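Local structure of molybdenum cofactor biosynthesis protein (Pyrococcus furiosus, 1XI8) at residues A[260-265]-A[316-321]; A[341-346]-A[383-388]. The protein probably acts in molybdenum cofactor biosynthesis as a molybdopterin molybdotransferase of the MoeA family, inserting molybdenum into molybdopterin. All coordinates share one frame; numbering follows the deposited sequence.

Contact 1. Residues A[260-265]-A[316-321]; sequences LVLITG and LFVKHA
Leu-262 reaches from its strand to Val-318 on the helix 307-326, and the contact is made at the far end of the leucine. Its CB leaves the backbone in the direction of the helix but stays well short of it. CG swings to the side of the backbone N, anti to the carbonyl carbon (chi1 -52°), and from there the two methyls part. CD2 does the touching: it lies 3.8 Å from Val-318 CG2 and 4.1 Å from Val-318 CG1, so one leucine methyl rests against both branches of the valine, the two side chains meeting at a slant. CD1 ends a little farther off, 4.3 Å from Val-318 CG1. Two residues back along the strand, and one helical turn further on, Leu-260 directs its own CD2 at the methyl of Ala-321, with 4.3 Å between CD2 and CB. The interface is wholly apolar, with no hydrogen bond joining the segments. Strand 260-263 runs parallel between strands 191-196 and 300-302 in the mixed sheet of the probable molybdopterin-binding domain, an alpha/beta unit in which helix 307-326 lies against one face of the sheet. Phe-301 of strand 300-302 also touches Leu-262, Val-318 and Ala-321, and Phe-317 and His-320 of the helix pack on helix 17-26.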
# COMPACT_ATOMS: atom_id res chain seq x y z
N LEU A 260 2.13 -23.24 0.52
CA LEU A 260 2.35 -22.82 1.89
C LEU A 260 1.05 -23.01 2.66
O LEU A 260 -0.02 -22.71 2.13
CB LEU A 260 2.79 -21.36 1.89
CG LEU A 260 3.67 -20.77 2.97
CD1 LEU A 260 4.85 -21.65 3.28
CD2 LEU A 260 4.14 -19.40 2.50
N VAL A 261 1.14 -23.51 3.88
CA VAL A 261 -0.05 -23.76 4.69
C VAL A 261 0.05 -23.09 6.05
O VAL A 261 1.08 -23.19 6.73
CB VAL A 261 -0.29 -25.27 4.88
CG1 VAL A 261 -1.54 -25.49 5.71
CG2 VAL A 261 -0.42 -25.95 3.54
N LEU A 262 -1.02 -22.42 6.45
CA LEU A 262 -1.12 -21.81 7.76
C LEU A 262 -2.21 -22.49 8.56
O LEU A 262 -3.37 -22.50 8.16
CB LEU A 262 -1.44 -20.32 7.65
CG LEU A 262 -0.57 -19.48 6.73
CD1 LEU A 262 -1.07 -18.07 6.67
CD2 LEU A 262 0.84 -19.50 7.21
N ILE A 263 -1.83 -23.08 9.69
CA ILE A 263 -2.81 -23.66 10.61
C ILE A 263 -2.78 -22.88 11.92
O ILE A 263 -1.75 -22.80 12.58
CB ILE A 263 -2.55 -25.16 10.86
CG1 ILE A 263 -3.55 -25.73 11.86
CG2 ILE A 263 -1.11 -25.41 11.33
CD1 ILE A 263 -3.52 -27.25 11.97
N THR A 264 -3.89 -22.28 12.29
CA THR A 264 -3.94 -21.54 13.55
C THR A 264 -4.32 -22.49 14.66
O THR A 264 -4.63 -23.64 14.42
CB THR A 264 -4.98 -20.43 13.52
OG1 THR A 264 -6.28 -21.00 13.31
CG2 THR A 264 -4.66 -19.46 12.41
N GLY A 265 -4.29 -22.00 15.89
CA GLY A 265 -4.80 -22.78 17.01
C GLY A 265 -3.72 -23.64 17.61
O GLY A 265 -3.06 -23.19 18.54
N LEU A 316 6.46 -11.09 11.02
CA LEU A 316 7.83 -11.48 11.33
C LEU A 316 8.28 -12.71 10.52
O LEU A 316 9.47 -12.93 10.35
CB LEU A 316 8.00 -11.71 12.83
CG LEU A 316 7.80 -10.51 13.76
CD1 LEU A 316 8.18 -10.86 15.16
CD2 LEU A 316 8.61 -9.32 13.29
N PHE A 317 7.33 -13.49 10.02
CA PHE A 317 7.66 -14.71 9.29
C PHE A 317 6.96 -14.91 7.93
O PHE A 317 7.62 -15.01 6.90
CB PHE A 317 7.40 -15.94 10.17
CG PHE A 317 8.42 -16.15 11.25
CD1 PHE A 317 8.16 -15.73 12.55
CD2 PHE A 317 9.62 -16.77 10.97
CE1 PHE A 317 9.10 -15.93 13.55
CE2 PHE A 317 10.55 -16.97 11.96
CZ PHE A 317 10.29 -16.55 13.26
N VAL A 318 5.63 -14.99 7.94
CA VAL A 318 4.88 -15.39 6.73
C VAL A 318 5.04 -14.41 5.56
O VAL A 318 5.27 -14.83 4.42
CB VAL A 318 3.39 -15.67 7.06
CG1 VAL A 318 2.63 -16.05 5.82
CG2 VAL A 318 3.30 -16.79 8.10
N LYS A 319 4.94 -13.12 5.85
CA LYS A 319 5.19 -12.07 4.87
C LYS A 319 6.53 -12.27 4.15
O LYS A 319 6.63 -12.09 2.93
CB LYS A 319 5.17 -10.71 5.56
CG LYS A 319 5.45 -9.53 4.66
CD LYS A 319 5.32 -8.19 5.42
CE LYS A 319 6.40 -8.03 6.50
NZ LYS A 319 6.43 -6.67 7.11
N HIS A 320 7.56 -12.66 4.89
CA HIS A 320 8.89 -12.81 4.32
C HIS A 320 9.00 -14.08 3.49
O HIS A 320 9.64 -14.09 2.45
CB HIS A 320 9.98 -12.76 5.40
CG HIS A 320 10.01 -11.47 6.16
ND1 HIS A 320 10.31 -10.27 5.56
CD2 HIS A 320 9.77 -11.20 7.46
CE1 HIS A 320 10.25 -9.31 6.47
NE2 HIS A 320 9.93 -9.85 7.63
N ALA A 321 8.34 -15.14 3.97
CA ALA A 321 8.27 -16.41 3.25
C ALA A 321 7.54 -16.25 1.93
O ALA A 321 7.91 -16.86 0.93
CB ALA A 321 7.59 -17.46 4.10

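Contact 2. Residues A[341-346]-A[383-388]; sequences DDVPSQ and LVVPED
Val-343 meets two side chains of strand 381-386, and its two methyls are nearest to different ones. CG2, anti to the carbonyl carbon, points tip to tip at Leu-383, whose CD2 stands 3.7 Å from it. CG1, anti to the backbone N (chi1 176°), lies alongside Val-385: the two valines pass one another in opposite directions, bringing Val-343 CG1 to 3.8 Å from Val-385 CG2. The same Val-343 CG1 also comes to 4.2 Å from Leu-383 CD2. Both segments lie in the MoeA C-terminal region (domain IV); in the first, the short strand 343-344 forms an antiparallel pair with strand 391-392. Strand 381-386, for its part, is hydrogen-bonded in a larger sheet between strands 350-358 and 397-402. No hydrogen bond joins 341-346 to 383-388, so the small pair leans on the larger sheet here through apolar side chains, with Tyr-392 touching Val-343, Leu-383 and Val-385. Farther along, Ser-345 continues the row: its CB is 3.8 Å from Val-385 CG1, the other methyl of that valine. Ser-345 OG also skirts the valine, 4.0 Å from Val-385 CG1, but its polar partner is Glu-351 OE1, to which it is hydrogen-bonded, on strand 350-358, the neighbour of strand 381-386.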
# COMPACT_ATOMS: atom_id res chain seq x y z
N ASP A 341 6.43 7.65 23.57
CA ASP A 341 6.37 6.94 24.86
C ASP A 341 7.59 6.02 25.10
O ASP A 341 8.44 5.83 24.21
CB ASP A 341 5.07 6.13 24.95
CG ASP A 341 3.83 6.95 24.55
OD1 ASP A 341 3.54 7.98 25.21
OD2 ASP A 341 3.15 6.55 23.57
N ASP A 342 7.69 5.47 26.32
CA ASP A 342 8.71 4.48 26.65
C ASP A 342 8.32 3.12 26.06
O ASP A 342 7.13 2.78 25.98
CB ASP A 342 8.89 4.32 28.17
CG ASP A 342 9.67 5.47 28.81
OD1 ASP A 342 9.47 5.70 30.02
OD2 ASP A 342 10.48 6.14 28.12
N VAL A 343 9.30 2.33 25.65
CA VAL A 343 9.02 0.99 25.14
C VAL A 343 9.66 -0.02 26.05
O VAL A 343 10.85 -0.31 25.92
CB VAL A 343 9.51 0.76 23.70
CG1 VAL A 343 9.27 -0.68 23.27
CG2 VAL A 343 8.81 1.73 22.76
N PRO A 344 8.87 -0.55 26.99
CA PRO A 344 9.37 -1.50 27.96
C PRO A 344 9.48 -2.85 27.29
O PRO A 344 8.60 -3.24 26.52
CB PRO A 344 8.25 -1.56 29.00
CG PRO A 344 7.00 -1.32 28.18
CD PRO A 344 7.43 -0.28 27.16
N SER A 345 10.56 -3.56 27.58
CA SER A 345 10.69 -4.89 27.07
C SER A 345 11.49 -5.67 28.09
O SER A 345 11.36 -5.43 29.29
CB SER A 345 11.37 -4.89 25.70
OG SER A 345 11.01 -6.06 24.98
N GLN A 346 12.31 -6.59 27.60
CA GLN A 346 13.11 -7.44 28.45
C GLN A 346 14.17 -8.08 27.57
O GLN A 346 13.93 -8.32 26.39
CB GLN A 346 12.25 -8.53 29.10
N LEU A 383 7.51 -1.66 15.64
CA LEU A 383 8.86 -1.49 16.08
C LEU A 383 9.34 -2.84 16.61
O LEU A 383 8.60 -3.53 17.30
CB LEU A 383 8.88 -0.45 17.19
CG LEU A 383 10.01 -0.41 18.21
CD1 LEU A 383 11.31 -0.02 17.55
CD2 LEU A 383 9.62 0.58 19.30
N VAL A 384 10.56 -3.23 16.27
CA VAL A 384 11.12 -4.43 16.86
C VAL A 384 12.10 -4.07 17.99
O VAL A 384 12.92 -3.17 17.86
CB VAL A 384 11.79 -5.38 15.80
CG1 VAL A 384 10.73 -6.03 14.93
CG2 VAL A 384 12.83 -4.65 14.94
N VAL A 385 11.99 -4.78 19.12
CA VAL A 385 12.96 -4.66 20.22
C VAL A 385 13.70 -5.99 20.33
O VAL A 385 13.20 -6.94 20.92
CB VAL A 385 12.27 -4.31 21.53
CG1 VAL A 385 13.31 -3.91 22.57
CG2 VAL A 385 11.31 -3.17 21.31
N PRO A 386 14.89 -6.05 19.72
CA PRO A 386 15.67 -7.24 19.33
C PRO A 386 16.36 -8.11 20.38
O PRO A 386 17.34 -8.78 20.05
CB PRO A 386 16.74 -6.68 18.36
CG PRO A 386 16.38 -5.22 18.15
CD PRO A 386 15.58 -4.81 19.35
N GLU A 387 15.87 -8.14 21.61
CA GLU A 387 16.32 -9.16 22.59
C GLU A 387 17.69 -8.97 23.25
O GLU A 387 17.89 -9.43 24.37
CB GLU A 387 16.15 -10.59 22.06
CG GLU A 387 17.27 -11.12 21.19
CD GLU A 387 16.73 -12.03 20.09
OE1 GLU A 387 16.07 -13.03 20.43
OE2 GLU A 387 16.95 -11.73 18.90
N ASP A 388 18.63 -8.31 22.58
CA ASP A 388 19.81 -7.81 23.29
C ASP A 388 19.60 -6.33 23.64
O ASP A 388 20.57 -5.60 23.85
CB ASP A 388 21.10 -8.00 22.49
CG ASP A 388 21.03 -7.40 21.10
OD1 ASP A 388 22.05 -7.49 20.36
OD2 ASP A 388 19.96 -6.85 20.74

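The two contacts follow in series along the chain, 260-265/316-321 closing before 341-346/383-388 opens, and their centres lie 23 Å apart. They share no helix, strand or sheet. Contact 1 belongs to the alpha/beta layer of the probable molybdopterin-binding domain, nearer the centre of the chain, and contact 2 to the beta-rich C-terminal region. Helix 307-326, which carries one half of contact 1, nevertheless also reaches strand 381-386 of contact 2: Leu-316 CD2 packs against Val-384 CG1 at 4.2 Å, and Lys-319 NZ is hydrogen-bonded to Tyr-382 OH on that strand. The helix that packs on the first sheet therefore also abuts a strand of the second, joining the two regions side by side.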